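Local structure of type C neurotoxin (Clostridium botulinum, 3PME) at residues V27-D32 with D50-N55; D42-S47 with M192-D197; T89-I94 with I179-D184; S98-C103 with V173-T178. The protein probably binds gangliosides and phospholipids of nerve-cell membranes, as the receptor-binding domain of a C/D mosaic botulinum neurotoxin. All coordinates share one frame; numbering follows the deposited sequence.

All four contacts lie on the same side of the chain's centre, in the concanavalin-like N-terminal half of the receptor-binding domain. Contacts 1 and 3, with centres about 10 Å apart, meet in the antiparallel sheet of strands 26-30, 51-55 and 178-181. Contacts 3 and 4 are equally close and are joined where strands 87-90 and 92-95 pair with strand 100-105. Contact 2, whose centre is about 12 Å from those of contacts 1 and 3, belongs to another sheet whose F43 ring packs on F181 and I52. Along the chain, the segments of 1 and 2 alternate; contact 4 falls within the span of 3, and 3 within that of 2. Segments from 18 to 145 residues apart thus meet in one sandwich.

Contact 1 of 4, residues V27-D32 with D50-N55; sequences VRLEGD and DKIIVN
R28 and I53 form a reciprocal pair of straight backbone bonds, R28 N to I53 O at 2.8 Å and I53 N to R28 O at 2.7 Å. Two residues on, E30 and K51 repeat the pattern: E30 N reaches K51 O at 2.7 Å, whereas K51 N approaches E30 O from well above the carbonyl plane. Beyond the strand end, D32 N makes a weak bond to D50 OD1. On the face carrying these pairs, R28 NH2 meets E30 OE1 at 3.3 Å, a weakly bonded salt bridge in the guanidinium plane. The arginine chain leaves with CG anti to its backbone nitrogen and folds back at chi3 (77°), which lays one guanidinium face against I53, CB being 3.9 Å above the plane. K51 NZ instead turns to D184. On the opposite face V27 CG1 touches I52 CG2 at 3.8 Å, and L29 CG rests beside I52 CG1 at 4.0 Å; V27 and V54 continue inward to L10 and L8. The pair is therefore two-sided in its chemistry: on one face aliphatic groups pack, with I52 and V54 buried, while on the other a single isoleucine lies under an ion pair that is probably weakened by solvent.

Contact 2 of 4, residues D42-S47 with M192-D197; sequences DFKLSS and MLWIRD
F43 and L45 are the hydrogen-bonded partners of I195 and L193, four backbone bonds joining strands whose axes approach to 4.6 Å, their directions 158° apart. On the face of these four residues, I195 sits over the F43 ring, its CB 4.1 Å from the centroid and 27° off the normal. F43 holds its CG between the backbone N and the carbonyl carbon (chi1 54°), which brings the ring over to I195. L45 CD1 and L193 CD1 meet alongside at 3.9 Å. On the other face K44 is fully extended and runs along W194: its CG lies over the five-membered ring, 4.0 Å from that centroid, and its CE comes to W194 CZ2 at 3.7 Å. The same CE passes the sulfur of M192, with SD at 3.5 Å. At the far end D42 CB and R196 CB abut at 3.6 Å, but their polar ends part company: the D42 carboxylate accepts from the backbone of T37, I38 and Y39, and R196 NH2 bonds Q217 O. Because segment 192-197 also pairs through its backbone with W74, K76 and S78, it is an interior strand with neighbours on both edges, as expected in a concanavalin-like antiparallel beta-sandwich.

Contact 3 of 4, residues T89-I94 with I179-D184; sequences TIINSI and IVFGID
I91 lies on one face of the F181 ring, its CG2 being 4.1 Å from the ring centroid and 18° off the normal. The other branch of I91 runs towards the rim, where CG1 and CD1 pack against F181 CD2 and CE2. F43 and F198 meet the same phenyl ring edge-to-face, so F181 is set among aromatic side chains from two other strands. The amide of N92 is used within its own segment: OD1 accepts from I94 N at 3.0 Å, forming an Asx turn, with the donor 35° out of the carbonyl plane.

The backbone link is antiparallel, G182 N giving to I90 O at 2.8 Å, while N92 N donates to V180 O at 2.8 Å and V180 N returns to N92 O at 2.9 Å. A classic beta bulge sets I90 and I91 together opposite L102, and the strand changes direction at I91. Segment 89-94 thereby bonds to strand 100-105 on one side and to 179-182 on the other, so hydrogen bonding runs on from strands 26-30, 51-55 and 178-181 of the concanavalin-like sandwich into the strands around 100-105. Aliphatic packing follows the bend: I91 CG2 meets I179 CG2 at 3.5 Å, and I90 CD1 presses on I183 CG1 at 3.4 Å, tighter than usual van der Waals contact. Just before the bulge T89 O and G182 O come close without a bond, both being acceptors. A bridging water takes over here, donating to T89 O at 2.7 Å and accepting from D184 N.

Contact 4 of 4, residues S98-C103 with V173-T178; sequences SGWKLC and VKLDKT
S98 and K174 mark the place where the loop between strands 160-166 and 178-181 passes beside the chain leading into strand 100-105. Their single direct bond runs from K174 N to S98 OG, 3.0 Å long with an angle of 161° at the hydrogen. The serine oxygen stands anti to its own backbone nitrogen (chi1 -172°), which turns it towards the loop; V173 CA is 3.5 Å from this OG. The hydroxyl is also bonded to Q114 O, an acceptor on strand 108-114, so S98 ties the loop to the strand beyond. G99 follows with a positive phi of 141°, a conformation suited to glycine, at the corner where the chain turns.

Next comes W100, whose indole is met at its edge, near the ring plane, by L175 CD2 at 4.1 Å from CD1. A water links the same indole to the loop, accepting from W100 NE1 at 3.0 Å and donating to D176 O at 2.8 Å. The rest of the tryptophan packs inward on I91, S93 and L113 and meets the W111 ring at a shallow interplanar angle. Along the loop, K174 bends at chi2 and chi4 to bring NZ to L175 O at 2.9 Å, although its contact with a crystal neighbour may influence that shape. L175 N bonds the hydroxyl of Y66. D176 OD2 then accepts from T178 N at 3.1 Å, an Asx turn that leads directly into strand 178-181, where a connecting loop of the beta-sandwich rejoins its sheet.

Contact 1 of 4, residues V27-D32 with D50-N55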
# COMPACT_ATOMS: atom_id res chain seq x y z
N VAL A 27 -11.53 -0.81 -25.37
CA VAL A 27 -10.35 -1.12 -24.58
C VAL A 27 -9.67 -2.33 -25.19
O VAL A 27 -10.19 -3.45 -25.10
CB VAL A 27 -10.73 -1.40 -23.12
CG1 VAL A 27 -9.48 -1.75 -22.30
CG2 VAL A 27 -11.47 -0.21 -22.51
N ARG A 28 -8.53 -2.12 -25.82
CA ARG A 28 -7.82 -3.22 -26.46
C ARG A 28 -6.49 -3.46 -25.77
O ARG A 28 -5.73 -2.54 -25.52
CB ARG A 28 -7.58 -2.94 -27.94
CG ARG A 28 -6.89 -4.08 -28.66
CD ARG A 28 -6.76 -3.83 -30.15
NE ARG A 28 -5.70 -2.88 -30.47
CZ ARG A 28 -5.89 -1.61 -30.81
NH1 ARG A 28 -7.12 -1.12 -30.88
NH2 ARG A 28 -4.85 -0.83 -31.09
N LEU A 29 -6.21 -4.73 -25.47
CA LEU A 29 -4.96 -5.08 -24.81
C LEU A 29 -3.97 -5.70 -25.79
O LEU A 29 -4.28 -6.68 -26.47
CB LEU A 29 -5.20 -6.02 -23.63
CG LEU A 29 -5.67 -5.36 -22.33
CD1 LEU A 29 -7.12 -4.91 -22.43
CD2 LEU A 29 -5.49 -6.31 -21.16
N GLU A 30 -2.78 -5.11 -25.87
CA GLU A 30 -1.70 -5.64 -26.68
C GLU A 30 -0.63 -6.24 -25.79
O GLU A 30 -0.48 -5.84 -24.63
CB GLU A 30 -1.09 -4.54 -27.56
CG GLU A 30 -2.06 -3.95 -28.56
CD GLU A 30 -1.36 -3.04 -29.55
OE1 GLU A 30 -2.04 -2.52 -30.47
OE2 GLU A 30 -0.13 -2.84 -29.42
N GLY A 31 0.12 -7.20 -26.32
CA GLY A 31 1.13 -7.87 -25.53
C GLY A 31 0.49 -8.73 -24.46
O GLY A 31 -0.61 -9.25 -24.64
N ASP A 32 1.17 -8.86 -23.33
CA ASP A 32 0.75 -9.78 -22.29
C ASP A 32 0.45 -9.05 -20.99
O ASP A 32 1.04 -9.34 -19.95
CB ASP A 32 1.83 -10.84 -22.07
CG ASP A 32 2.33 -11.44 -23.38
OD1 ASP A 32 1.49 -11.72 -24.27
OD2 ASP A 32 3.56 -11.64 -23.51
N ASP A 50 3.79 -4.68 -23.56
CA ASP A 50 2.51 -4.68 -22.87
C ASP A 50 1.85 -3.31 -23.03
O ASP A 50 2.38 -2.32 -22.56
CB ASP A 50 2.72 -4.95 -21.37
CG ASP A 50 3.47 -6.24 -21.10
OD1 ASP A 50 3.63 -7.06 -22.03
OD2 ASP A 50 3.90 -6.43 -19.94
N LYS A 51 0.69 -3.27 -23.68
CA LYS A 51 -0.03 -2.00 -23.83
C LYS A 51 -1.54 -2.17 -23.70
O LYS A 51 -2.11 -3.16 -24.13
CB LYS A 51 0.24 -1.36 -25.19
CG LYS A 51 1.68 -1.01 -25.46
CD LYS A 51 1.79 -0.21 -26.75
CE LYS A 51 3.23 0.08 -27.09
NZ LYS A 51 3.92 0.74 -25.95
N ILE A 52 -2.19 -1.17 -23.10
CA ILE A 52 -3.63 -1.09 -23.16
C ILE A 52 -3.97 0.13 -23.99
O ILE A 52 -3.52 1.23 -23.69
CB ILE A 52 -4.25 -0.94 -21.77
CG1 ILE A 52 -3.86 -2.12 -20.87
CG2 ILE A 52 -5.77 -0.82 -21.88
CD1 ILE A 52 -4.40 -2.02 -19.46
N ILE A 53 -4.72 -0.06 -25.07
CA ILE A 53 -5.10 1.05 -25.93
C ILE A 53 -6.57 1.36 -25.69
O ILE A 53 -7.43 0.49 -25.89
CB ILE A 53 -4.91 0.71 -27.41
CG1 ILE A 53 -3.52 0.12 -27.67
CG2 ILE A 53 -5.20 1.93 -28.29
CD1 ILE A 53 -2.40 0.88 -27.06
N VAL A 54 -6.87 2.58 -25.26
CA VAL A 54 -8.25 2.97 -25.02
C VAL A 54 -8.67 4.02 -26.04
O VAL A 54 -8.03 5.05 -26.17
CB VAL A 54 -8.43 3.54 -23.60
CG1 VAL A 54 -9.89 3.94 -23.36
CG2 VAL A 54 -7.97 2.52 -22.55
N ASN A 55 -9.73 3.74 -26.79
CA ASN A 55 -10.30 4.73 -27.69
C ASN A 55 -11.67 5.16 -27.20
O ASN A 55 -12.62 4.38 -27.23
CB ASN A 55 -10.42 4.17 -29.11
CG ASN A 55 -9.08 4.05 -29.79
OD1 ASN A 55 -8.48 5.04 -30.19
ND2 ASN A 55 -8.60 2.82 -29.95

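Contact 2 of 4, residues D42-S47 with M192-D197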
# COMPACT_ATOMS: atom_id res chain seq x y z
N ASP A 42 -6.99 -3.89 -11.27
CA ASP A 42 -5.59 -3.56 -11.54
C ASP A 42 -5.07 -4.13 -12.85
O ASP A 42 -5.69 -4.99 -13.47
CB ASP A 42 -4.65 -3.87 -10.35
CG ASP A 42 -4.25 -5.32 -10.24
OD1 ASP A 42 -4.31 -6.08 -11.23
OD2 ASP A 42 -3.83 -5.70 -9.13
N PHE A 43 -3.95 -3.57 -13.30
CA PHE A 43 -3.22 -4.10 -14.43
C PHE A 43 -1.74 -3.82 -14.24
O PHE A 43 -1.36 -2.86 -13.57
CB PHE A 43 -3.77 -3.63 -15.78
CG PHE A 43 -3.88 -2.13 -15.93
CD1 PHE A 43 -5.05 -1.47 -15.58
CD2 PHE A 43 -2.83 -1.40 -16.46
CE1 PHE A 43 -5.17 -0.10 -15.74
CE2 PHE A 43 -2.94 -0.02 -16.63
CZ PHE A 43 -4.11 0.63 -16.27
N LYS A 44 -0.91 -4.68 -14.81
CA LYS A 44 0.52 -4.62 -14.61
C LYS A 44 1.21 -4.30 -15.93
O LYS A 44 0.91 -4.91 -16.96
CB LYS A 44 1.01 -5.97 -14.08
CG LYS A 44 2.46 -6.03 -13.69
CD LYS A 44 2.83 -7.44 -13.23
CE LYS A 44 4.28 -7.52 -12.77
NZ LYS A 44 4.64 -8.91 -12.36
N LEU A 45 2.12 -3.34 -15.89
CA LEU A 45 2.98 -3.06 -17.03
C LEU A 45 4.38 -3.51 -16.68
O LEU A 45 5.03 -2.93 -15.80
CB LEU A 45 2.95 -1.57 -17.37
CG LEU A 45 1.55 -0.97 -17.54
CD1 LEU A 45 1.63 0.53 -17.80
CD2 LEU A 45 0.80 -1.67 -18.67
N SER A 46 4.85 -4.57 -17.33
CA SER A 46 6.13 -5.18 -16.96
C SER A 46 7.04 -5.46 -18.14
O SER A 46 8.18 -5.90 -17.96
CB SER A 46 5.89 -6.47 -16.17
OG SER A 46 5.16 -7.43 -16.92
N SER A 47 6.55 -5.19 -19.35
CA SER A 47 7.34 -5.42 -20.56
C SER A 47 7.09 -4.34 -21.61
O SER A 47 6.02 -3.75 -21.67
CB SER A 47 7.03 -6.80 -21.14
OG SER A 47 7.58 -6.92 -22.44
N MET A 192 8.86 -2.68 -13.30
CA MET A 192 7.45 -2.95 -13.53
C MET A 192 6.62 -1.98 -12.69
O MET A 192 7.13 -1.38 -11.76
CB MET A 192 7.11 -4.40 -13.15
CG MET A 192 7.24 -4.70 -11.65
SD MET A 192 7.27 -6.46 -11.27
CE MET A 192 8.84 -6.92 -11.99
N LEU A 193 5.35 -1.84 -13.04
CA LEU A 193 4.44 -1.06 -12.23
C LEU A 193 3.03 -1.58 -12.37
O LEU A 193 2.71 -2.31 -13.32
CB LEU A 193 4.48 0.43 -12.62
CG LEU A 193 3.96 0.80 -14.01
CD1 LEU A 193 2.47 1.07 -13.98
CD2 LEU A 193 4.69 2.03 -14.53
N TRP A 194 2.18 -1.19 -11.43
CA TRP A 194 0.78 -1.58 -11.42
C TRP A 194 -0.04 -0.31 -11.32
O TRP A 194 0.36 0.64 -10.65
CB TRP A 194 0.45 -2.43 -10.18
CG TRP A 194 1.14 -3.76 -10.08
CD1 TRP A 194 0.58 -4.98 -10.31
CD2 TRP A 194 2.50 -4.02 -9.67
NE1 TRP A 194 1.50 -5.98 -10.08
CE2 TRP A 194 2.68 -5.42 -9.69
CE3 TRP A 194 3.57 -3.20 -9.29
CZ2 TRP A 194 3.90 -6.02 -9.36
CZ3 TRP A 194 4.78 -3.80 -8.95
CH2 TRP A 194 4.93 -5.21 -8.99
N ILE A 195 -1.19 -0.32 -11.98
CA ILE A 195 -2.18 0.76 -11.84
C ILE A 195 -3.50 0.10 -11.49
O ILE A 195 -3.78 -1.03 -11.91
CB ILE A 195 -2.31 1.54 -13.16
CG1 ILE A 195 -1.05 2.38 -13.38
CG2 ILE A 195 -3.56 2.45 -13.15
CD1 ILE A 195 -0.94 2.96 -14.78
N ARG A 196 -4.34 0.78 -10.71
CA ARG A 196 -5.70 0.28 -10.51
C ARG A 196 -6.72 1.40 -10.46
O ARG A 196 -6.41 2.54 -10.14
CB ARG A 196 -5.80 -0.60 -9.26
CG ARG A 196 -5.92 0.18 -7.94
CD ARG A 196 -6.05 -0.83 -6.82
NE ARG A 196 -6.58 -0.29 -5.58
CZ ARG A 196 -5.84 0.07 -4.55
NH1 ARG A 196 -4.51 -0.01 -4.61
NH2 ARG A 196 -6.41 0.50 -3.43
N ASP A 197 -7.96 1.04 -10.77
CA ASP A 197 -9.11 1.93 -10.66
C ASP A 197 -8.92 3.23 -11.46
O ASP A 197 -9.15 4.33 -10.96
CB ASP A 197 -9.44 2.21 -9.19
CG ASP A 197 -9.86 0.96 -8.44
OD1 ASP A 197 -10.96 0.44 -8.71
OD2 ASP A 197 -9.08 0.49 -7.59

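Contact 3 of 4, residues T89-I94 with I179-D184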
# COMPACT_ATOMS: atom_id res chain seq x y z
N THR A 89 7.55 7.23 -20.31
CA THR A 89 6.15 7.56 -20.51
C THR A 89 5.31 6.34 -20.15
O THR A 89 5.56 5.25 -20.65
CB THR A 89 5.86 8.00 -21.95
OG1 THR A 89 6.58 9.21 -22.23
CG2 THR A 89 4.37 8.25 -22.16
N ILE A 90 4.32 6.52 -19.28
CA ILE A 90 3.50 5.42 -18.80
C ILE A 90 2.07 5.48 -19.36
O ILE A 90 1.48 4.45 -19.67
CB ILE A 90 3.42 5.44 -17.27
CG1 ILE A 90 4.82 5.41 -16.66
CG2 ILE A 90 2.54 4.29 -16.75
CD1 ILE A 90 5.68 4.33 -17.21
N ILE A 91 1.51 6.68 -19.45
CA ILE A 91 0.17 6.83 -20.02
C ILE A 91 0.30 7.96 -21.02
O ILE A 91 0.72 9.05 -20.66
CB ILE A 91 -0.87 7.22 -18.95
CG1 ILE A 91 -0.82 6.27 -17.75
CG2 ILE A 91 -2.27 7.22 -19.56
CD1 ILE A 91 -1.75 6.69 -16.61
N ASN A 92 -0.03 7.69 -22.28
CA ASN A 92 0.22 8.66 -23.33
C ASN A 92 -1.05 9.06 -24.06
O ASN A 92 -1.75 8.21 -24.61
CB ASN A 92 1.21 8.08 -24.35
CG ASN A 92 1.79 9.13 -25.26
OD1 ASN A 92 1.40 10.30 -25.22
ND2 ASN A 92 2.74 8.73 -26.09
N SER A 93 -1.34 10.36 -24.05
CA SER A 93 -2.46 10.89 -24.82
C SER A 93 -2.01 12.17 -25.50
O SER A 93 -2.73 13.17 -25.50
CB SER A 93 -3.69 11.11 -23.93
OG SER A 93 -4.88 11.19 -24.71
N ILE A 94 -0.80 12.12 -26.05
CA ILE A 94 -0.27 13.19 -26.90
C ILE A 94 -0.29 12.74 -28.35
O ILE A 94 0.28 11.70 -28.69
CB ILE A 94 1.19 13.50 -26.56
CG1 ILE A 94 1.32 13.96 -25.11
CG2 ILE A 94 1.75 14.58 -27.51
CD1 ILE A 94 0.66 15.25 -24.84
N ILE A 179 -5.92 6.83 -25.56
CA ILE A 179 -5.03 6.81 -24.40
C ILE A 179 -4.28 5.51 -24.46
O ILE A 179 -4.90 4.44 -24.53
CB ILE A 179 -5.82 6.87 -23.08
CG1 ILE A 179 -6.72 8.10 -23.04
CG2 ILE A 179 -4.87 6.91 -21.89
CD1 ILE A 179 -7.71 8.07 -21.90
N VAL A 180 -2.95 5.58 -24.43
CA VAL A 180 -2.14 4.37 -24.46
C VAL A 180 -1.40 4.17 -23.15
O VAL A 180 -0.57 5.00 -22.77
CB VAL A 180 -1.11 4.42 -25.61
CG1 VAL A 180 -0.23 3.16 -25.59
CG2 VAL A 180 -1.82 4.59 -26.95
N PHE A 181 -1.71 3.06 -22.47
CA PHE A 181 -1.01 2.67 -21.24
C PHE A 181 0.13 1.73 -21.62
O PHE A 181 -0.09 0.74 -22.32
CB PHE A 181 -1.95 1.93 -20.29
CG PHE A 181 -3.06 2.78 -19.75
CD1 PHE A 181 -4.19 3.03 -20.50
CD2 PHE A 181 -2.97 3.32 -18.47
CE1 PHE A 181 -5.23 3.82 -20.00
CE2 PHE A 181 -4.00 4.10 -17.96
CZ PHE A 181 -5.13 4.34 -18.73
N GLY A 182 1.33 2.03 -21.15
CA GLY A 182 2.45 1.14 -21.41
C GLY A 182 3.80 1.81 -21.50
O GLY A 182 3.89 3.00 -21.79
N ILE A 183 4.85 1.04 -21.25
CA ILE A 183 6.22 1.54 -21.32
C ILE A 183 6.90 1.09 -22.61
O ILE A 183 6.99 -0.10 -22.89
CB ILE A 183 7.04 1.05 -20.12
CG1 ILE A 183 6.36 1.46 -18.81
CG2 ILE A 183 8.47 1.57 -20.18
CD1 ILE A 183 6.99 0.85 -17.57
N ASP A 184 7.38 2.06 -23.38
CA ASP A 184 8.04 1.78 -24.66
C ASP A 184 9.55 1.61 -24.53
O ASP A 184 10.17 0.89 -25.32
CB ASP A 184 7.73 2.88 -25.68
CG ASP A 184 6.67 2.47 -26.68
OD1 ASP A 184 6.46 1.25 -26.85
OD2 ASP A 184 6.06 3.36 -27.29
O HOH W 1 6.98 4.53 -22.83

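Contact 4 of 4, residues S98-C103 with V173-T178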
# COMPACT_ATOMS: atom_id res chain seq x y z
N SER A 98 0.25 17.75 -29.08
CA SER A 98 -0.59 18.27 -28.01
C SER A 98 -1.40 17.17 -27.30
O SER A 98 -1.74 16.15 -27.89
CB SER A 98 -1.50 19.38 -28.57
OG SER A 98 -2.23 20.05 -27.56
N GLY A 99 -1.69 17.39 -26.02
CA GLY A 99 -2.50 16.47 -25.23
C GLY A 99 -1.94 16.38 -23.83
O GLY A 99 -1.41 17.34 -23.29
N TRP A 100 -2.04 15.20 -23.23
CA TRP A 100 -1.49 15.00 -21.89
C TRP A 100 -0.77 13.67 -21.81
O TRP A 100 -1.00 12.78 -22.63
CB TRP A 100 -2.60 15.05 -20.84
CG TRP A 100 -3.71 14.05 -21.05
CD1 TRP A 100 -4.84 14.21 -21.80
CD2 TRP A 100 -3.79 12.72 -20.50
NE1 TRP A 100 -5.61 13.07 -21.75
CE2 TRP A 100 -4.99 12.15 -20.95
CE3 TRP A 100 -2.96 11.98 -19.65
CZ2 TRP A 100 -5.38 10.85 -20.59
CZ3 TRP A 100 -3.35 10.70 -19.30
CH2 TRP A 100 -4.55 10.15 -19.77
N LYS A 101 0.12 13.55 -20.82
CA LYS A 101 0.75 12.25 -20.55
C LYS A 101 1.19 12.17 -19.09
O LYS A 101 1.31 13.17 -18.40
CB LYS A 101 1.94 12.01 -21.49
CG LYS A 101 3.09 13.00 -21.34
CD LYS A 101 4.28 12.60 -22.21
CE LYS A 101 5.34 13.70 -22.20
NZ LYS A 101 6.46 13.39 -23.13
N LEU A 102 1.38 10.94 -18.63
CA LEU A 102 1.96 10.67 -17.32
C LEU A 102 3.28 9.96 -17.52
O LEU A 102 3.36 8.97 -18.26
CB LEU A 102 1.04 9.78 -16.50
CG LEU A 102 1.54 9.44 -15.08
CD1 LEU A 102 1.42 10.65 -14.17
CD2 LEU A 102 0.77 8.26 -14.52
N CYS A 103 4.32 10.46 -16.86
CA CYS A 103 5.64 9.84 -16.91
C CYS A 103 6.16 9.52 -15.52
O CYS A 103 5.68 10.05 -14.52
CB CYS A 103 6.66 10.77 -17.57
SG CYS A 103 6.17 11.37 -19.19
N VAL A 173 -5.07 23.51 -26.28
CA VAL A 173 -4.73 22.11 -26.11
C VAL A 173 -5.71 21.30 -26.95
O VAL A 173 -6.92 21.48 -26.84
CB VAL A 173 -4.81 21.67 -24.63
CG1 VAL A 173 -4.61 20.16 -24.52
CG2 VAL A 173 -3.78 22.41 -23.79
N LYS A 174 -5.18 20.44 -27.81
CA LYS A 174 -6.01 19.54 -28.61
C LYS A 174 -5.96 18.20 -27.93
O LYS A 174 -4.92 17.55 -27.94
CB LYS A 174 -5.45 19.44 -30.04
CG LYS A 174 -6.12 18.41 -30.94
CD LYS A 174 -7.57 18.74 -31.20
CE LYS A 174 -8.21 17.76 -32.18
NZ LYS A 174 -8.16 16.36 -31.63
N LEU A 175 -7.07 17.81 -27.31
CA LEU A 175 -7.17 16.49 -26.67
C LEU A 175 -7.36 15.44 -27.73
O LEU A 175 -7.94 15.69 -28.78
CB LEU A 175 -8.35 16.44 -25.71
CG LEU A 175 -8.29 17.39 -24.52
CD1 LEU A 175 -9.61 17.39 -23.76
CD2 LEU A 175 -7.11 17.04 -23.61
N ASP A 176 -6.86 14.25 -27.44
CA ASP A 176 -7.05 13.11 -28.32
C ASP A 176 -7.93 12.05 -27.67
O ASP A 176 -7.93 11.89 -26.44
CB ASP A 176 -5.70 12.51 -28.70
CG ASP A 176 -5.79 11.65 -29.94
OD1 ASP A 176 -5.94 12.22 -31.04
OD2 ASP A 176 -5.73 10.42 -29.81
N LYS A 177 -8.65 11.30 -28.50
CA LYS A 177 -9.57 10.28 -28.00
C LYS A 177 -8.86 8.99 -27.60
O LYS A 177 -9.46 8.12 -26.97
CB LYS A 177 -10.63 9.97 -29.06
CG LYS A 177 -10.09 9.18 -30.23
CD LYS A 177 -11.06 9.22 -31.40
CE LYS A 177 -10.59 8.32 -32.54
NZ LYS A 177 -10.55 6.90 -32.11
N THR A 178 -7.59 8.86 -27.96
CA THR A 178 -6.83 7.64 -27.66
C THR A 178 -5.92 7.82 -26.45
O THR A 178 -5.23 8.84 -26.33
CB THR A 178 -5.98 7.20 -28.86
OG1 THR A 178 -6.84 6.99 -29.99
CG2 THR A 178 -5.24 5.91 -28.55
O HOH W 2 -7.75 12.53 -23.77